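Long-range contacts in methyltransferase (Streptococcus mutans, PDB 2B78), which probably transfers a methyl group from S-adenosylmethionine to an RNA substrate, although its own target is not established: residues T95-F100 with T111-G116; L147-E151 with A163-E169. All blocks are in the same frame, centred on the assembly; numbering follows the deposited sequence.

Contact 1. Residues T95-F100 with T111-G116; sequences TAYRLF and TIDCYG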
loop_
_atom_site.group_PDB
_atom_site.type_symbol
_atom_site.label_atom_id
_atom_site.label_comp_id
_atom_site.label_asym_id
_atom_site.label_seq_id
_atom_site.Cartn_x
_atom_site.Cartn_y
_atom_site.Cartn_z
ATOM N N THR A 95 15.429 -2.401 6.014
ATOM C CA THR A 95 16.161 -1.992 4.827
ATOM C C THR A 95 15.281 -1.818 3.599
ATOM O O THR A 95 15.775 -1.569 2.500
ATOM C CB THR A 95 17.295 -2.990 4.507
ATOM O OG1 THR A 95 16.744 -4.275 4.178
ATOM C CG2 THR A 95 18.213 -3.133 5.710
ATOM N N ALA A 96 13.973 -1.933 3.786
ATOM C CA ALA A 96 13.047 -1.745 2.680
ATOM C C ALA A 96 11.942 -0.842 3.200
ATOM O O ALA A 96 11.283 -1.173 4.179
ATOM C CB ALA A 96 12.473 -3.092 2.209
ATOM N N TYR A 97 11.760 0.308 2.557
ATOM C CA TYR A 97 10.732 1.262 2.957
ATOM C C TYR A 97 10.462 2.210 1.801
ATOM O O TYR A 97 11.186 2.196 0.803
ATOM C CB TYR A 97 11.172 2.034 4.208
ATOM C CG TYR A 97 12.475 2.799 4.057
ATOM C CD1 TYR A 97 12.478 4.150 3.713
ATOM C CD2 TYR A 97 13.708 2.165 4.247
ATOM C CE1 TYR A 97 13.674 4.850 3.565
ATOM C CE2 TYR A 97 14.910 2.858 4.095
ATOM C CZ TYR A 97 14.883 4.197 3.755
ATOM O OH TYR A 97 16.068 4.883 3.591
ATOM N N ARG A 98 9.429 3.035 1.914
ATOM C CA ARG A 98 9.102 3.948 0.821
ATOM C C ARG A 98 9.854 5.281 0.859
ATOM O O ARG A 98 9.879 5.959 1.885
ATOM C CB ARG A 98 7.594 4.201 0.776
ATOM C CG ARG A 98 7.171 5.233 -0.269
ATOM C CD ARG A 98 5.770 4.965 -0.791
ATOM N NE ARG A 98 5.721 3.728 -1.563
ATOM C CZ ARG A 98 4.655 3.300 -2.231
ATOM N NH1 ARG A 98 3.535 4.009 -2.232
ATOM N NH2 ARG A 98 4.715 2.157 -2.900
ATOM N N LEU A 99 10.445 5.653 -0.277
ATOM C CA LEU A 99 11.205 6.903 -0.397
ATOM C C LEU A 99 10.370 8.094 -0.870
ATOM O O LEU A 99 10.658 9.245 -0.518
ATOM C CB LEU A 99 12.381 6.705 -1.367
ATOM C CG LEU A 99 13.437 5.651 -1.017
ATOM C CD1 LEU A 99 14.506 5.615 -2.115
ATOM C CD2 LEU A 99 14.084 5.976 0.331
ATOM N N PHE A 100 9.332 7.824 -1.658
ATOM C CA PHE A 100 8.489 8.889 -2.204
ATOM C C PHE A 100 7.078 8.349 -2.375
ATOM O O PHE A 100 6.890 7.276 -2.946
ATOM C CB PHE A 100 9.044 9.331 -3.562
ATOM C CG PHE A 100 8.616 10.712 -3.980
ATOM C CD1 PHE A 100 9.346 11.829 -3.586
ATOM C CD2 PHE A 100 7.476 10.897 -4.759
ATOM C CE1 PHE A 100 8.948 13.112 -3.964
ATOM C CE2 PHE A 100 7.070 12.172 -5.137
ATOM C CZ PHE A 100 7.808 13.281 -4.739
ATOM N N THR A 111 5.676 6.915 -7.096
ATOM C CA THR A 111 6.087 6.368 -5.809
ATOM C C THR A 111 7.446 5.732 -6.078
ATOM O O THR A 111 7.734 5.299 -7.201
ATOM C CB THR A 111 5.116 5.280 -5.221
ATOM O OG1 THR A 111 5.155 4.096 -6.023
ATOM C CG2 THR A 111 3.689 5.802 -5.162
ATOM N N ILE A 112 8.293 5.705 -5.058
ATOM C CA ILE A 112 9.613 5.112 -5.189
ATOM C C ILE A 112 9.901 4.375 -3.893
ATOM O O ILE A 112 9.798 4.941 -2.799
ATOM C CB ILE A 112 10.711 6.171 -5.385
ATOM C CG1 ILE A 112 10.367 7.078 -6.569
ATOM C CG2 ILE A 112 12.063 5.472 -5.591
ATOM C CD1 ILE A 112 11.316 8.245 -6.743
ATOM N N ASP A 113 10.248 3.104 -4.014
ATOM C CA ASP A 113 10.553 2.312 -2.835
ATOM C C ASP A 113 12.001 1.866 -2.882
ATOM O O ASP A 113 12.597 1.747 -3.953
ATOM C CB ASP A 113 9.660 1.066 -2.769
ATOM C CG ASP A 113 8.188 1.404 -2.631
ATOM O OD1 ASP A 113 7.841 2.160 -1.700
ATOM O OD2 ASP A 113 7.377 0.902 -3.443
ATOM N N CYS A 114 12.585 1.644 -1.715
ATOM C CA CYS A 114 13.935 1.146 -1.696
ATOM C C CYS A 114 13.836 -0.245 -1.095
ATOM O O CYS A 114 13.129 -0.465 -0.099
ATOM C CB CYS A 114 14.853 2.055 -0.877
ATOM S SG CYS A 114 14.716 1.905 0.898
ATOM N N TYR A 115 14.504 -1.190 -1.743
ATOM C CA TYR A 115 14.537 -2.576 -1.312
ATOM C C TYR A 115 15.999 -2.957 -1.197
ATOM O O TYR A 115 16.589 -3.462 -2.147
ATOM C CB TYR A 115 13.855 -3.470 -2.350
ATOM C CG TYR A 115 12.344 -3.509 -2.271
ATOM C CD1 TYR A 115 11.692 -4.494 -1.520
ATOM C CD2 TYR A 115 11.562 -2.579 -2.958
ATOM C CE1 TYR A 115 10.287 -4.555 -1.463
ATOM C CE2 TYR A 115 10.163 -2.628 -2.899
ATOM C CZ TYR A 115 9.539 -3.623 -2.154
ATOM O OH TYR A 115 8.162 -3.701 -2.138
ATOM N N GLY A 116 16.593 -2.712 -0.034
ATOM C CA GLY A 116 17.996 -3.042 0.130
ATOM C C GLY A 116 18.865 -2.117 -0.702
ATOM O O GLY A 116 18.832 -0.897 -0.526
HETATM O O HOH W 1 18.024 0.129 2.014
#

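Contact 2. Residues L147-E151 with A163-E169; sequences LGAYE and AHLYGQE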
loop_
_atom_site.group_PDB
_atom_site.type_symbol
_atom_site.label_atom_id
_atom_site.label_comp_id
_atom_site.label_asym_id
_atom_site.label_seq_id
_atom_site.Cartn_x
_atom_site.Cartn_y
_atom_site.Cartn_z
ATOM N N LEU A 147 22.542 0.488 -6.114
ATOM C CA LEU A 147 23.209 -0.341 -7.117
ATOM C C LEU A 147 22.436 -0.469 -8.425
ATOM O O LEU A 147 23.029 -0.642 -9.498
ATOM C CB LEU A 147 23.459 -1.740 -6.552
ATOM C CG LEU A 147 24.217 -1.842 -5.229
ATOM C CD1 LEU A 147 24.376 -3.309 -4.882
ATOM C CD2 LEU A 147 25.577 -1.161 -5.334
ATOM N N GLY A 148 21.113 -0.399 -8.338
ATOM C CA GLY A 148 20.291 -0.526 -9.525
ATOM C C GLY A 148 18.860 -0.118 -9.269
ATOM O O GLY A 148 18.487 0.168 -8.127
ATOM N N ALA A 149 18.053 -0.093 -10.329
ATOM C CA ALA A 149 16.653 0.296 -10.221
ATOM C C ALA A 149 15.749 -0.438 -11.199
ATOM O O ALA A 149 16.168 -0.832 -12.296
ATOM C CB ALA A 149 16.513 1.804 -10.438
ATOM N N TYR A 150 14.497 -0.599 -10.779
ATOM C CA TYR A 150 13.459 -1.248 -11.562
ATOM C C TYR A 150 12.250 -0.330 -11.561
ATOM O O TYR A 150 12.176 0.602 -10.758
ATOM C CB TYR A 150 13.085 -2.586 -10.936
ATOM C CG TYR A 150 14.145 -3.626 -11.133
ATOM C CD1 TYR A 150 14.080 -4.519 -12.210
ATOM C CD2 TYR A 150 15.242 -3.691 -10.281
ATOM C CE1 TYR A 150 15.093 -5.452 -12.427
ATOM C CE2 TYR A 150 16.258 -4.615 -10.490
ATOM C CZ TYR A 150 16.177 -5.490 -11.564
ATOM O OH TYR A 150 17.192 -6.397 -11.775
ATOM N N GLU A 151 11.309 -0.591 -12.458
ATOM C CA GLU A 151 10.112 0.228 -12.543
ATOM C C GLU A 151 8.858 -0.599 -12.801
ATOM O O GLU A 151 8.917 -1.628 -13.472
ATOM C CB GLU A 151 10.266 1.269 -13.657
ATOM C CG GLU A 151 10.249 0.679 -15.073
ATOM C CD GLU A 151 10.500 1.721 -16.147
ATOM O OE1 GLU A 151 10.187 2.906 -15.914
ATOM O OE2 GLU A 151 11.001 1.355 -17.234
ATOM N N ALA A 163 10.083 -3.694 -15.476
ATOM C CA ALA A 163 11.317 -3.663 -16.257
ATOM C C ALA A 163 12.507 -3.124 -15.476
ATOM O O ALA A 163 12.344 -2.324 -14.552
ATOM C CB ALA A 163 11.104 -2.817 -17.518
ATOM N N HIS A 164 13.704 -3.581 -15.840
ATOM C CA HIS A 164 14.926 -3.100 -15.217
ATOM C C HIS A 164 15.046 -1.671 -15.736
ATOM O O HIS A 164 14.775 -1.427 -16.916
ATOM C CB HIS A 164 16.119 -3.953 -15.661
ATOM C CG HIS A 164 17.440 -3.440 -15.184
ATOM N ND1 HIS A 164 17.724 -3.238 -13.850
ATOM C CD2 HIS A 164 18.545 -3.053 -15.866
ATOM C CE1 HIS A 164 18.943 -2.744 -13.730
ATOM N NE2 HIS A 164 19.463 -2.622 -14.938
ATOM N N LEU A 165 15.422 -0.730 -14.870
ATOM C CA LEU A 165 15.513 0.684 -15.261
ATOM C C LEU A 165 16.921 1.234 -15.441
ATOM O O LEU A 165 17.220 1.840 -16.474
ATOM C CB LEU A 165 14.764 1.563 -14.251
ATOM C CG LEU A 165 14.671 3.050 -14.615
ATOM C CD1 LEU A 165 13.979 3.196 -15.964
ATOM C CD2 LEU A 165 13.908 3.815 -13.529
ATOM N N TYR A 166 17.779 1.055 -14.439
ATOM C CA TYR A 166 19.156 1.528 -14.561
ATOM C C TYR A 166 20.083 0.812 -13.596
ATOM O O TYR A 166 19.628 0.175 -12.649
ATOM C CB TYR A 166 19.244 3.053 -14.359
ATOM C CG TYR A 166 19.010 3.580 -12.948
ATOM C CD1 TYR A 166 19.885 3.273 -11.906
ATOM C CD2 TYR A 166 17.931 4.421 -12.670
ATOM C CE1 TYR A 166 19.694 3.792 -10.624
ATOM C CE2 TYR A 166 17.731 4.945 -11.389
ATOM C CZ TYR A 166 18.621 4.623 -10.374
ATOM O OH TYR A 166 18.446 5.145 -9.119
ATOM N N GLY A 167 21.385 0.908 -13.849
ATOM C CA GLY A 167 22.356 0.272 -12.975
ATOM C C GLY A 167 22.451 -1.240 -13.064
ATOM O O GLY A 167 22.147 -1.841 -14.095
ATOM N N GLN A 168 22.890 -1.855 -11.969
ATOM C CA GLN A 168 23.042 -3.305 -11.897
ATOM C C GLN A 168 21.697 -4.012 -11.830
ATOM O O GLN A 168 20.677 -3.405 -11.499
ATOM C CB GLN A 168 23.848 -3.698 -10.656
ATOM C CG GLN A 168 25.356 -3.512 -10.752
ATOM C CD GLN A 168 26.044 -3.745 -9.414
ATOM O OE1 GLN A 168 25.735 -4.699 -8.700
ATOM N NE2 GLN A 168 26.980 -2.870 -9.070
ATOM N N GLU A 169 21.699 -5.300 -12.154
ATOM C CA GLU A 169 20.488 -6.104 -12.085
ATOM C C GLU A 169 20.479 -6.692 -10.680
ATOM O O GLU A 169 21.533 -6.860 -10.064
ATOM C CB GLU A 169 20.530 -7.241 -13.115
ATOM C CG GLU A 169 20.215 -6.833 -14.543
ATOM C CD GLU A 169 18.730 -6.885 -14.872
ATOM O OE1 GLU A 169 18.366 -6.476 -15.995
ATOM O OE2 GLU A 169 17.923 -7.338 -14.021
HETATM O O HOH W 2 13.120 0.174 -18.621
#

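Contact 1. Residues T95-F100 with T111-G116
One face of the Tyr97 ring carries Cys114 SG, which stands 3.6 Å from the ring centroid and leans toward the CE2 side, a sulfur-aromatic contact. Both side chains place the group beyond CB between the backbone N and the carbonyl carbon (chi1 58° for Tyr97), and this brings sulfur and ring together over a hydrogen-bonded antiparallel pair. The guanidinium of Arg98 is the other flat group: Thr111 CB lies over its centre on one face, while the carboxylate of Asp113 meets it at the edge, the two planes only 24° apart. The grip is side-on and bidentate. Arg98 NE reaches Asp113 OD1 at 2.6 Å in an almost straight bond (176°), and Arg98 NH2 reaches the syn lone pair of Asp113 OD2 at 3.0 Å. The chain of Arg98 is bent at chi3, and its guanidinium comes to lie against Thr111 CB, while Asn101 takes up NH1.

Strands 96-98 and 111-115 run antiparallel, with Cys114 N bonded to Tyr97 O at 2.9 Å. Past Arg98 a classic beta bulge lets Ile112 O accept from both Leu99 N (2.7 Å) and Phe100 N (3.1 Å). Leu99 CD1 packs on Cys114 CB, and Phe100 CB on Ile112 CG1, next to Phe78 of helix 71-83. At the Thr95 end Gly116 N bonds to Thr95 O, and a water donates to both Thr95 O and Gly116 O.

The two faces thus differ in chemistry. Ile112, Cys114, Tyr97 and Phe100 make one largely apolar, whereas the face of Arg98 and Asp113 buries an ion pair whose opposite charges probably offset one another; the two bonds should fix the rotation of the guanidinium and probably favour the ionised carboxylate.

Contact 2. Residues L147-E151 with A163-E169
Strands 148-151 and 163-165 pair antiparallel at 138°, and their register slips by one residue at a classic beta bulge, where Ala149 O accepts from Leu165 N, at 2.7 Å, and from the more distant Tyr166 N, the two approaching from the same side of its carbonyl plane. Ala149 CB sits over the centre of the Tyr166 ring, 3.5 Å from the centroid, in a CH-pi contact. A chi1 of 71° folds the Tyr166 ring over this alanine; Arg140 makes a cation-pi contact with the same ring.

Tyr150 departs to the other side of the pair. His164 turns an edge to its face, with ND1 3.6 Å from Tyr150 CZ, while His164 NE2 donates to Gly167 O at 2.9 Å, tying the imidazole to its own turn. Tyr150 OH donates to Glu169 OE2 at 2.5 Å, from above the carboxylate plane, and also receives Ala170 N. The Glu151 side chain crosses that of Leu165 at about a right angle, its carboxylate against CD1; its OE1 forms a salt bridge with Arg132 and accepts a hydrogen bond from Trp123, and a water links its OE2 to His164 O.

Gly148 and Gly167 form a close non-hydrogen-bonded pair, CA to CA 4.1 Å, and Gly167 has a positive phi. The whole is a bulged antiparallel hairpin that closes one edge of a five-stranded mixed sheet, with Leu165 and Tyr166 packed on helix 132-142.

Both contacts are bulged antiparallel hairpins of the same five-stranded sheet, one at each end of it, with strand 118-123 between them; their centres are 14 Å apart and their nearest atoms about 7 Å, so they do not touch. Contact 1 is buried, lies nearer the middle of the chain and faces helix 71-83. Contact 2 is only partly buried, farther out, and has several exposed residues toward its glycine-containing end. Chemistry follows place: a charge pair closed within the strands in the first, against a carboxylate held by a phenol and another by residues beyond the hairpin in the second. Neither contact reaches the S-adenosylhomocysteine site.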